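Long-range contact in trwC protein (Escherichia coli, PDB 1OMH), which recognises the origin-of-transfer DNA of a conjugative plasmid and, as a relaxase, probably nicks and rejoins one strand through its N-terminal domain: residues A109-Q120 against V195-K206. Numbering follows the deposited sequence.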
# COMPACT_ATOMS: atom_id res chain seq x y z
N ALA B 109 0.07 13.12 7.80
CA ALA B 109 0.88 13.45 6.63
C ALA B 109 0.88 12.26 5.66
O ALA B 109 0.72 12.43 4.45
CB ALA B 109 2.30 13.79 7.04
N HIS B 110 1.06 11.06 6.22
CA HIS B 110 1.07 9.83 5.43
C HIS B 110 -0.30 9.64 4.77
O HIS B 110 -0.38 9.39 3.57
CB HIS B 110 1.38 8.64 6.34
CG HIS B 110 1.07 7.31 5.73
ND1 HIS B 110 1.91 6.67 4.84
CD2 HIS B 110 -0.01 6.50 5.87
CE1 HIS B 110 1.36 5.53 4.46
NE2 HIS B 110 0.20 5.40 5.07
N ASP B 111 -1.37 9.75 5.56
CA ASP B 111 -2.71 9.58 5.03
C ASP B 111 -3.00 10.53 3.87
O ASP B 111 -3.60 10.13 2.88
CB ASP B 111 -3.76 9.79 6.13
CG ASP B 111 -3.72 8.72 7.20
OD1 ASP B 111 -3.08 7.67 6.98
OD2 ASP B 111 -4.34 8.92 8.27
N ARG B 112 -2.56 11.77 4.00
CA ARG B 112 -2.78 12.75 2.93
C ARG B 112 -2.01 12.37 1.67
O ARG B 112 -2.56 12.40 0.57
CB ARG B 112 -2.35 14.15 3.38
CG ARG B 112 -3.28 14.78 4.41
CD ARG B 112 -2.69 16.09 4.92
NE ARG B 112 -3.61 16.81 5.81
CZ ARG B 112 -3.27 17.87 6.52
NH1 ARG B 112 -2.04 18.35 6.46
NH2 ARG B 112 -4.17 18.47 7.30
N ALA B 113 -0.74 12.00 1.83
CA ALA B 113 0.07 11.62 0.68
C ALA B 113 -0.58 10.44 -0.03
O ALA B 113 -0.58 10.38 -1.26
CB ALA B 113 1.48 11.27 1.12
N VAL B 114 -1.15 9.51 0.73
CA VAL B 114 -1.83 8.35 0.16
C VAL B 114 -3.08 8.80 -0.60
O VAL B 114 -3.32 8.37 -1.72
CB VAL B 114 -2.24 7.33 1.25
CG1 VAL B 114 -3.13 6.26 0.65
CG2 VAL B 114 -1.00 6.69 1.88
N ALA B 115 -3.89 9.65 0.02
CA ALA B 115 -5.12 10.13 -0.60
C ALA B 115 -4.85 10.89 -1.91
O ALA B 115 -5.55 10.69 -2.90
CB ALA B 115 -5.89 11.02 0.37
N ARG B 116 -3.85 11.75 -1.91
CA ARG B 116 -3.51 12.52 -3.10
C ARG B 116 -2.99 11.63 -4.22
O ARG B 116 -3.28 11.86 -5.40
CB ARG B 116 -2.49 13.60 -2.75
CG ARG B 116 -3.07 14.70 -1.87
CD ARG B 116 -1.98 15.60 -1.33
NE ARG B 116 -2.50 16.59 -0.39
CZ ARG B 116 -1.74 17.35 0.39
NH1 ARG B 116 -0.42 17.23 0.36
NH2 ARG B 116 -2.31 18.23 1.21
N THR B 117 -2.22 10.61 -3.87
CA THR B 117 -1.69 9.71 -4.88
C THR B 117 -2.83 8.91 -5.50
O THR B 117 -2.87 8.70 -6.71
CB THR B 117 -0.65 8.75 -4.29
OG1 THR B 117 0.37 9.51 -3.63
CG2 THR B 117 -0.01 7.90 -5.38
N LEU B 118 -3.78 8.48 -4.66
CA LEU B 118 -4.90 7.70 -5.15
C LEU B 118 -5.79 8.52 -6.08
O LEU B 118 -6.49 7.96 -6.93
CB LEU B 118 -5.71 7.14 -3.97
CG LEU B 118 -5.01 6.03 -3.18
CD1 LEU B 118 -5.83 5.67 -1.96
CD2 LEU B 118 -4.80 4.81 -4.07
N GLU B 119 -5.78 9.83 -5.91
CA GLU B 119 -6.58 10.70 -6.77
C GLU B 119 -6.02 10.59 -8.18
O GLU B 119 -6.75 10.56 -9.16
CB GLU B 119 -6.51 12.16 -6.31
CG GLU B 119 -7.35 12.50 -5.09
CD GLU B 119 -7.32 13.98 -4.78
OE1 GLU B 119 -7.78 14.78 -5.63
OE2 GLU B 119 -6.84 14.36 -3.69
N GLN B 120 -4.69 10.53 -8.27
CA GLN B 120 -4.03 10.42 -9.55
C GLN B 120 -4.16 9.03 -10.14
O GLN B 120 -4.17 8.85 -11.37
CB GLN B 120 -2.57 10.85 -9.43
CG GLN B 120 -2.47 12.36 -9.21
CD GLN B 120 -1.05 12.88 -9.13
OE1 GLN B 120 -0.22 12.59 -9.99
NE2 GLN B 120 -0.77 13.66 -8.10
N VAL B 195 4.92 10.15 -6.59
CA VAL B 195 3.93 11.13 -6.17
C VAL B 195 3.71 11.03 -4.65
O VAL B 195 3.58 12.05 -3.96
CB VAL B 195 2.58 10.90 -6.87
CG1 VAL B 195 1.55 11.89 -6.35
CG2 VAL B 195 2.74 11.04 -8.39
N TYR B 196 3.65 9.80 -4.14
CA TYR B 196 3.47 9.60 -2.70
C TYR B 196 4.68 10.20 -1.98
O TYR B 196 4.55 10.92 -0.99
CB TYR B 196 3.37 8.10 -2.37
CG TYR B 196 3.56 7.77 -0.91
CD1 TYR B 196 2.53 7.95 0.02
CD2 TYR B 196 4.78 7.29 -0.44
CE1 TYR B 196 2.72 7.66 1.39
CE2 TYR B 196 4.98 6.99 0.90
CZ TYR B 196 3.95 7.18 1.81
OH TYR B 196 4.17 6.91 3.14
N ASN B 197 5.86 9.89 -2.50
CA ASN B 197 7.11 10.38 -1.94
C ASN B 197 7.12 11.91 -1.86
O ASN B 197 7.45 12.49 -0.82
CB ASN B 197 8.28 9.90 -2.81
CG ASN B 197 9.55 9.69 -2.02
OD1 ASN B 197 10.65 9.85 -2.54
ND2 ASN B 197 9.41 9.31 -0.75
N ALA B 198 6.77 12.56 -2.97
CA ALA B 198 6.74 14.02 -3.04
C ALA B 198 5.76 14.64 -2.04
O ALA B 198 6.13 15.54 -1.30
CB ALA B 198 6.37 14.46 -4.46
N GLU B 199 4.52 14.16 -2.05
CA GLU B 199 3.50 14.67 -1.15
C GLU B 199 3.88 14.47 0.31
O GLU B 199 3.69 15.37 1.14
CB GLU B 199 2.16 13.97 -1.41
CG GLU B 199 1.57 14.24 -2.78
CD GLU B 199 1.07 15.66 -2.93
OE1 GLU B 199 0.69 16.04 -4.06
OE2 GLU B 199 1.04 16.40 -1.92
N LEU B 200 4.42 13.30 0.63
CA LEU B 200 4.83 13.01 2.01
C LEU B 200 5.91 13.99 2.46
O LEU B 200 5.80 14.61 3.52
CB LEU B 200 5.36 11.57 2.13
CG LEU B 200 5.88 11.20 3.53
CD1 LEU B 200 4.75 11.32 4.53
CD2 LEU B 200 6.45 9.78 3.51
N ALA B 201 6.95 14.12 1.64
CA ALA B 201 8.05 15.02 1.93
C ALA B 201 7.54 16.44 2.14
O ALA B 201 7.97 17.13 3.06
CB ALA B 201 9.06 14.98 0.79
N HIS B 202 6.61 16.86 1.29
CA HIS B 202 6.04 18.20 1.40
C HIS B 202 5.33 18.36 2.74
O HIS B 202 5.52 19.36 3.44
CB HIS B 202 5.06 18.46 0.25
CG HIS B 202 4.42 19.81 0.29
ND1 HIS B 202 5.15 20.98 0.16
CD2 HIS B 202 3.13 20.19 0.44
CE1 HIS B 202 4.33 22.01 0.23
NE2 HIS B 202 3.10 21.56 0.40
N GLU B 203 4.51 17.38 3.09
CA GLU B 203 3.77 17.41 4.34
C GLU B 203 4.70 17.39 5.55
O GLU B 203 4.44 18.06 6.55
CB GLU B 203 2.81 16.23 4.42
CG GLU B 203 1.65 16.32 3.46
CD GLU B 203 0.81 17.56 3.69
OE1 GLU B 203 0.46 17.82 4.86
OE2 GLU B 203 0.51 18.26 2.71
N LEU B 204 5.77 16.60 5.46
CA LEU B 204 6.74 16.49 6.55
C LEU B 204 7.50 17.79 6.74
O LEU B 204 7.79 18.19 7.87
CB LEU B 204 7.72 15.35 6.26
CG LEU B 204 7.11 13.95 6.32
CD1 LEU B 204 8.13 12.91 5.91
CD2 LEU B 204 6.60 13.69 7.74
N GLN B 205 7.84 18.44 5.64
CA GLN B 205 8.56 19.70 5.74
C GLN B 205 7.69 20.77 6.38
O GLN B 205 8.19 21.65 7.06
CB GLN B 205 9.05 20.12 4.36
CG GLN B 205 10.29 19.35 3.96
CD GLN B 205 10.70 19.57 2.53
OE1 GLN B 205 11.83 19.26 2.15
NE2 GLN B 205 9.79 20.10 1.73
N LYS B 206 6.38 20.67 6.17
CA LYS B 206 5.46 21.63 6.77
C LYS B 206 5.45 21.48 8.28
O LYS B 206 5.06 22.40 9.01
CB LYS B 206 4.03 21.42 6.24
CG LYS B 206 3.61 22.41 5.17
CD LYS B 206 2.10 22.39 4.96
CE LYS B 206 1.62 21.09 4.35
NZ LYS B 206 0.17 21.17 3.99
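Ala113 and Ala109 let helix 104-122 settle closely against helix 189-206; the axes of segments 109-120 and 195-206 run roughly antiparallel (144°) and approach to 8.3 Å. Ala113 CB lies 3.6 Å from Leu200 N and also touches Glu199 CB, while Ala109 CB meets Glu203 CB at 3.6 Å. On the sheet-facing side Tyr196 acts as a knob in the hole formed by His110, Ala113, Val114 and Thr117. With its CG anti to the backbone N (chi1 164°), the ring runs beside Val114 CG2 and carries OH to the edge of the His110 imidazole, hydrogen-bonded 2.8 Å from ND1 in the ring plane. Val114 CG2 sits over one face of that imidazole, offset toward the rim. Thr117 OG1 turns back to Ala113 O at 2.7 Å, satisfying this buried hydroxyl within its own helix.

The outer side is ionic and more open to solvent, at Arg112 and Lys206. Extended Arg116 forms salt bridges through NH1, donating to Glu199 OE2 (2.8 Å) and, from above the carboxylate plane, to Glu203 OE2 (2.7 Å). Arg112 NH1 donates to Glu203 OE1, which lies in the guanidinium plane, the carboxylate standing perpendicular. Lys206 NZ, from Glu203's own helix, reaches OE2 from the face opposite Arg116 NH1. Three cations thus converge on Glu203, probably keeping it ionised; inside, Tyr196 OH at ND1 and Thr162 OG1 at NE2 hold the His110 imidazole by both nitrogens, near His161, a zinc ligand in the metal-bound protein but metal-free here.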